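Local coordinates for protein ORF10 (Moritella marina, PDB 6RIW) that probably extends acyl chains by decarboxylative condensation, as the ketosynthase-chain length factor didomain of a polyunsaturated fatty acid synthase, at residues M516-S528 against I702-G715. Residues are numbered along the deposited sequence; the frame is centred on the assembly and turned at random.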
loop_
_atom_site.group_PDB
_atom_site.type_symbol
_atom_site.label_atom_id
_atom_site.label_comp_id
_atom_site.label_asym_id
_atom_site.label_seq_id
_atom_site.Cartn_x
_atom_site.Cartn_y
_atom_site.Cartn_z
ATOM N N MET A 516 7.137 -7.292 28.080
ATOM C CA MET A 516 8.566 -7.428 27.795
ATOM C C MET A 516 9.034 -8.866 27.964
ATOM O O MET A 516 9.886 -9.330 27.199
ATOM C CB MET A 516 9.368 -6.470 28.678
ATOM C CG MET A 516 9.007 -4.999 28.371
ATOM S SD MET A 516 9.463 -4.477 26.693
ATOM C CE MET A 516 11.206 -4.209 27.012
ATOM N N GLN A 517 8.462 -9.598 28.927
ATOM C CA GLN A 517 8.774 -11.017 29.052
ATOM C C GLN A 517 8.346 -11.795 27.813
ATOM O O GLN A 517 9.077 -12.677 27.345
ATOM C CB GLN A 517 8.084 -11.589 30.293
ATOM C CG GLN A 517 8.495 -12.994 30.637
ATOM C CD GLN A 517 7.662 -13.554 31.783
ATOM O OE1 GLN A 517 7.700 -14.754 32.072
ATOM N NE2 GLN A 517 6.893 -12.677 32.438
ATOM N N SER A 518 7.156 -11.491 27.277
ATOM C CA SER A 518 6.686 -12.183 26.071
ATOM C C SER A 518 7.588 -11.889 24.879
ATOM O O SER A 518 7.861 -12.779 24.062
ATOM C CB SER A 518 5.249 -11.788 25.742
ATOM O OG SER A 518 4.373 -12.169 26.788
ATOM N N LEU A 519 8.075 -10.645 24.773
ATOM C CA LEU A 519 8.969 -10.248 23.699
ATOM C C LEU A 519 10.412 -10.689 23.932
ATOM O O LEU A 519 11.244 -10.500 23.043
ATOM C CB LEU A 519 8.913 -8.721 23.521
ATOM C CG LEU A 519 7.548 -8.149 23.100
ATOM C CD1 LEU A 519 7.622 -6.609 23.019
ATOM C CD2 LEU A 519 7.180 -8.724 21.735
ATOM N N GLN A 520 10.717 -11.269 25.096
ATOM C CA GLN A 520 12.079 -11.693 25.446
ATOM C C GLN A 520 13.064 -10.526 25.375
ATOM O O GLN A 520 14.212 -10.670 24.945
ATOM C CB GLN A 520 12.523 -12.861 24.568
ATOM C CG GLN A 520 11.549 -14.014 24.700
ATOM C CD GLN A 520 11.959 -15.222 23.899
ATOM O OE1 GLN A 520 12.827 -15.143 23.025
ATOM N NE2 GLN A 520 11.329 -16.352 24.184
ATOM N N LEU A 521 12.617 -9.367 25.836
ATOM C CA LEU A 521 13.425 -8.150 25.868
ATOM C C LEU A 521 13.697 -7.753 27.312
ATOM O O LEU A 521 12.754 -7.603 28.109
ATOM C CB LEU A 521 12.693 -6.995 25.166
ATOM C CG LEU A 521 12.588 -7.005 23.633
ATOM C CD1 LEU A 521 11.651 -5.896 23.152
ATOM C CD2 LEU A 521 13.979 -6.835 23.031
ATOM N N ARG A 522 14.972 -7.529 27.636
ATOM C CA ARG A 522 15.298 -6.967 28.942
ATOM C C ARG A 522 14.994 -5.479 29.012
ATOM O O ARG A 522 14.677 -4.959 30.087
ATOM C CB ARG A 522 16.774 -7.221 29.263
ATOM C CG ARG A 522 17.265 -8.610 28.858
ATOM C CD ARG A 522 18.616 -8.947 29.502
ATOM N NE ARG A 522 18.484 -9.216 30.936
ATOM C CZ ARG A 522 18.292 -10.421 31.471
ATOM N NH1 ARG A 522 18.211 -11.499 30.698
ATOM N NH2 ARG A 522 18.184 -10.549 32.790
ATOM N N LYS A 523 15.076 -4.781 27.881
ATOM C CA LYS A 523 14.852 -3.345 27.819
ATOM C C LYS A 523 14.390 -3.027 26.408
ATOM O O LYS A 523 14.561 -3.839 25.495
ATOM C CB LYS A 523 16.138 -2.557 28.154
ATOM C CG LYS A 523 17.296 -2.840 27.179
ATOM C CD LYS A 523 18.558 -2.041 27.530
ATOM C CE LYS A 523 18.329 -0.537 27.387
ATOM N NZ LYS A 523 18.525 -0.164 25.971
ATOM N N ALA A 524 13.793 -1.858 26.224
ATOM C CA ALA A 524 13.588 -1.393 24.857
ATOM C C ALA A 524 14.968 -1.137 24.246
ATOM O O ALA A 524 15.836 -0.566 24.925
ATOM C CB ALA A 524 12.744 -0.118 24.825
ATOM N N PRO A 525 15.235 -1.592 23.014
ATOM C CA PRO A 525 16.593 -1.466 22.466
ATOM C C PRO A 525 17.008 -0.016 22.358
ATOM O O PRO A 525 16.198 0.866 22.097
ATOM C CB PRO A 525 16.495 -2.114 21.073
ATOM C CG PRO A 525 15.315 -2.993 21.133
ATOM C CD PRO A 525 14.344 -2.353 22.117
ATOM N N LYS A 526 18.302 0.226 22.530
ATOM C CA LYS A 526 18.825 1.520 22.150
ATOM C C LYS A 526 18.793 1.600 20.625
ATOM O O LYS A 526 19.172 0.637 19.956
ATOM C CB LYS A 526 20.247 1.668 22.686
ATOM C CG LYS A 526 20.808 3.062 22.470
ATOM C CD LYS A 526 21.993 3.307 23.401
ATOM C CE LYS A 526 22.724 4.590 23.016
ATOM N NZ LYS A 526 24.073 4.589 23.655
ATOM N N GLY A 527 18.330 2.723 20.069
ATOM C CA GLY A 527 18.249 2.809 18.618
ATOM C C GLY A 527 18.032 4.220 18.122
ATOM O O GLY A 527 17.983 5.186 18.890
ATOM N N SER A 528 17.898 4.344 16.806
ATOM C CA SER A 528 17.758 5.673 16.204
ATOM C C SER A 528 16.272 6.044 16.124
ATOM O O SER A 528 15.621 6.008 15.079
ATOM C CB SER A 528 18.448 5.706 14.847
ATOM O OG SER A 528 18.334 6.974 14.234
ATOM N N ILE A 702 9.206 -3.560 16.338
ATOM C CA ILE A 702 10.207 -4.347 17.054
ATOM C C ILE A 702 9.693 -5.775 17.271
ATOM O O ILE A 702 10.412 -6.764 17.035
ATOM C CB ILE A 702 10.599 -3.666 18.384
ATOM C CG1 ILE A 702 11.794 -2.720 18.213
ATOM C CG2 ILE A 702 11.125 -4.743 19.376
ATOM C CD1 ILE A 702 11.608 -1.626 17.189
ATOM N N THR A 703 8.434 -5.898 17.688
ATOM C CA THR A 703 7.768 -7.197 17.822
ATOM C C THR A 703 7.827 -8.008 16.530
ATOM O O THR A 703 8.195 -9.191 16.535
ATOM C CB THR A 703 6.300 -6.970 18.212
ATOM O OG1 THR A 703 6.240 -6.304 19.472
ATOM C CG2 THR A 703 5.548 -8.299 18.314
ATOM N N LEU A 704 7.459 -7.386 15.414
ATOM C CA LEU A 704 7.458 -8.083 14.131
ATOM C C LEU A 704 8.856 -8.554 13.740
ATOM O O LEU A 704 9.050 -9.715 13.352
ATOM C CB LEU A 704 6.881 -7.157 13.047
ATOM C CG LEU A 704 6.993 -7.688 11.612
ATOM C CD1 LEU A 704 6.276 -9.050 11.495
ATOM C CD2 LEU A 704 6.430 -6.686 10.608
ATOM N N ARG A 705 9.844 -7.649 13.773
ATOM C CA ARG A 705 11.137 -8.008 13.211
ATOM C C ARG A 705 11.887 -8.975 14.095
ATOM O O ARG A 705 12.699 -9.749 13.578
ATOM C CB ARG A 705 11.979 -6.749 12.952
ATOM C CG ARG A 705 11.230 -5.710 12.071
ATOM C CD ARG A 705 10.877 -6.266 10.689
ATOM N NE ARG A 705 10.088 -5.293 9.917
ATOM C CZ ARG A 705 9.743 -5.436 8.639
ATOM N NH1 ARG A 705 10.126 -6.511 7.938
ATOM N NH2 ARG A 705 9.008 -4.489 8.054
ATOM N N GLN A 706 11.585 -9.002 15.396
ATOM C CA GLN A 706 12.153 -10.047 16.252
ATOM C C GLN A 706 11.807 -11.449 15.768
ATOM O O GLN A 706 12.535 -12.399 16.082
ATOM C CB GLN A 706 11.657 -9.889 17.694
ATOM C CG GLN A 706 12.476 -8.914 18.519
ATOM C CD GLN A 706 12.371 -9.238 19.991
ATOM O OE1 GLN A 706 13.385 -9.367 20.665
ATOM N NE2 GLN A 706 11.130 -9.422 20.495
ATOM N N HIS A 707 10.683 -11.617 15.058
ATOM C CA HIS A 707 10.336 -12.927 14.508
ATOM C C HIS A 707 11.311 -13.396 13.437
ATOM O O HIS A 707 11.364 -14.596 13.171
ATOM C CB HIS A 707 8.915 -12.940 13.908
ATOM C CG HIS A 707 7.835 -12.640 14.897
ATOM N ND1 HIS A 707 7.724 -13.307 16.095
ATOM C CD2 HIS A 707 6.822 -11.734 14.874
ATOM C CE1 HIS A 707 6.688 -12.833 16.769
ATOM N NE2 HIS A 707 6.130 -11.869 16.058
ATOM N N TYR A 708 12.122 -12.493 12.863
ATOM C CA TYR A 708 13.060 -12.842 11.799
ATOM C C TYR A 708 14.508 -12.914 12.251
ATOM O O TYR A 708 15.324 -13.546 11.565
ATOM C CB TYR A 708 12.930 -11.839 10.639
ATOM C CG TYR A 708 11.517 -11.854 10.101
ATOM C CD1 TYR A 708 11.071 -12.896 9.288
ATOM C CD2 TYR A 708 10.618 -10.852 10.443
ATOM C CE1 TYR A 708 9.734 -12.927 8.803
ATOM C CE2 TYR A 708 9.302 -10.866 9.966
ATOM C CZ TYR A 708 8.867 -11.905 9.155
ATOM O OH TYR A 708 7.562 -11.874 8.700
ATOM N N GLY A 709 14.834 -12.313 13.382
ATOM C CA GLY A 709 16.166 -12.400 13.937
ATOM C C GLY A 709 16.311 -11.491 15.143
ATOM O O GLY A 709 15.523 -10.559 15.334
ATOM N N PRO A 710 17.348 -11.716 15.957
ATOM C CA PRO A 710 17.498 -10.956 17.208
ATOM C C PRO A 710 17.916 -9.507 16.982
ATOM O O PRO A 710 18.791 -9.213 16.160
ATOM C CB PRO A 710 18.599 -11.726 17.966
ATOM C CG PRO A 710 19.344 -12.477 16.895
ATOM C CD PRO A 710 18.351 -12.774 15.805
ATOM N N VAL A 711 17.286 -8.602 17.758
ATOM C CA VAL A 711 17.594 -7.175 17.760
ATOM C C VAL A 711 18.808 -6.924 18.644
ATOM O O VAL A 711 19.107 -7.697 19.563
ATOM C CB VAL A 711 16.368 -6.365 18.234
ATOM C CG1 VAL A 711 16.086 -6.570 19.730
ATOM C CG2 VAL A 711 16.514 -4.866 17.906
ATOM N N ASN A 712 19.526 -5.848 18.356
ATOM C CA ASN A 712 20.659 -5.399 19.172
ATOM C C ASN A 712 20.114 -4.504 20.282
ATOM O O ASN A 712 19.768 -3.346 20.050
ATOM C CB ASN A 712 21.670 -4.666 18.289
ATOM C CG ASN A 712 22.978 -4.331 19.025
ATOM O OD1 ASN A 712 22.986 -4.132 20.235
ATOM N ND2 ASN A 712 24.081 -4.257 18.279
ATOM N N GLU A 713 20.013 -5.045 21.502
ATOM C CA GLU A 713 19.402 -4.269 22.577
ATOM C C GLU A 713 20.283 -3.100 23.005
ATOM O O GLU A 713 19.776 -2.087 23.492
ATOM C CB GLU A 713 19.121 -5.175 23.775
ATOM C CG GLU A 713 17.676 -5.505 23.947
ATOM C CD GLU A 713 17.468 -6.574 25.003
ATOM O OE1 GLU A 713 17.701 -7.762 24.702
ATOM O OE2 GLU A 713 17.077 -6.217 26.130
ATOM N N LYS A 714 21.593 -3.215 22.822
ATOM C CA LYS A 714 22.503 -2.183 23.300
ATOM C C LYS A 714 22.724 -1.077 22.285
ATOM O O LYS A 714 23.255 -0.017 22.647
ATOM C CB LYS A 714 23.842 -2.824 23.698
ATOM C CG LYS A 714 23.793 -3.520 25.057
ATOM C CD LYS A 714 22.727 -2.891 25.977
ATOM C CE LYS A 714 22.552 -3.631 27.303
ATOM N NZ LYS A 714 22.287 -2.689 28.452
ATOM N N GLY A 715 22.286 -1.276 21.045
ATOM C CA GLY A 715 22.428 -0.303 19.983
ATOM C C GLY A 715 23.870 0.082 19.761
ATOM O O GLY A 715 24.189 1.269 19.708
HETATM O O HOH W 1 14.660 -10.652 22.383
HETATM O O HOH W 2 19.188 -1.362 18.256
#
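The Gln706 amide meets Leu519 at its NE2 edge: Leu519 O lies just 10° out of the amide plane, and NE2 reaches a lone pair of that carbonyl at 2.8 Å with a fairly straight N-H...O angle of 161°. Leu521 CD2 lies over one face of the amide, at its oxygen end, 3.5 Å from Gln706 OE1. The acceptor belongs to the last turn of helix 513-519, which ends in a Schellman motif with Gln520 at positive phi; the contact thus ties this helix end to helix 699-706 and its following loop within the thiolase-like fold of the second ketosynthase-type half, probably the chain length factor. Across this contact the Glu713 carboxylate accepts through OE2, which takes Lys523 N at 3.0 Å, nearly along its C-O axis, and a weak, strongly bent bond from Arg522 N at 2.9 Å. Both donors are backbone, and the Arg522 guanidinium is not in contact with the Glu713 carboxylate. Val711 has CG1 between its backbone N and carbonyl carbon, a rotation that sets this methyl 3.9 Å from Leu521 CD2 and brings both methyls against Pro525 CG; Val741 of strand 741-752 adjoins Val711 and Pro525. Beyond Pro525, Lys526 N donates to Glu713 O at 2.9 Å from 41° above the carbonyl plane, away from a lone pair. Finally, one water donates to Lys526 O at 2.6 Å and to Asn712 O at 2.7 Å.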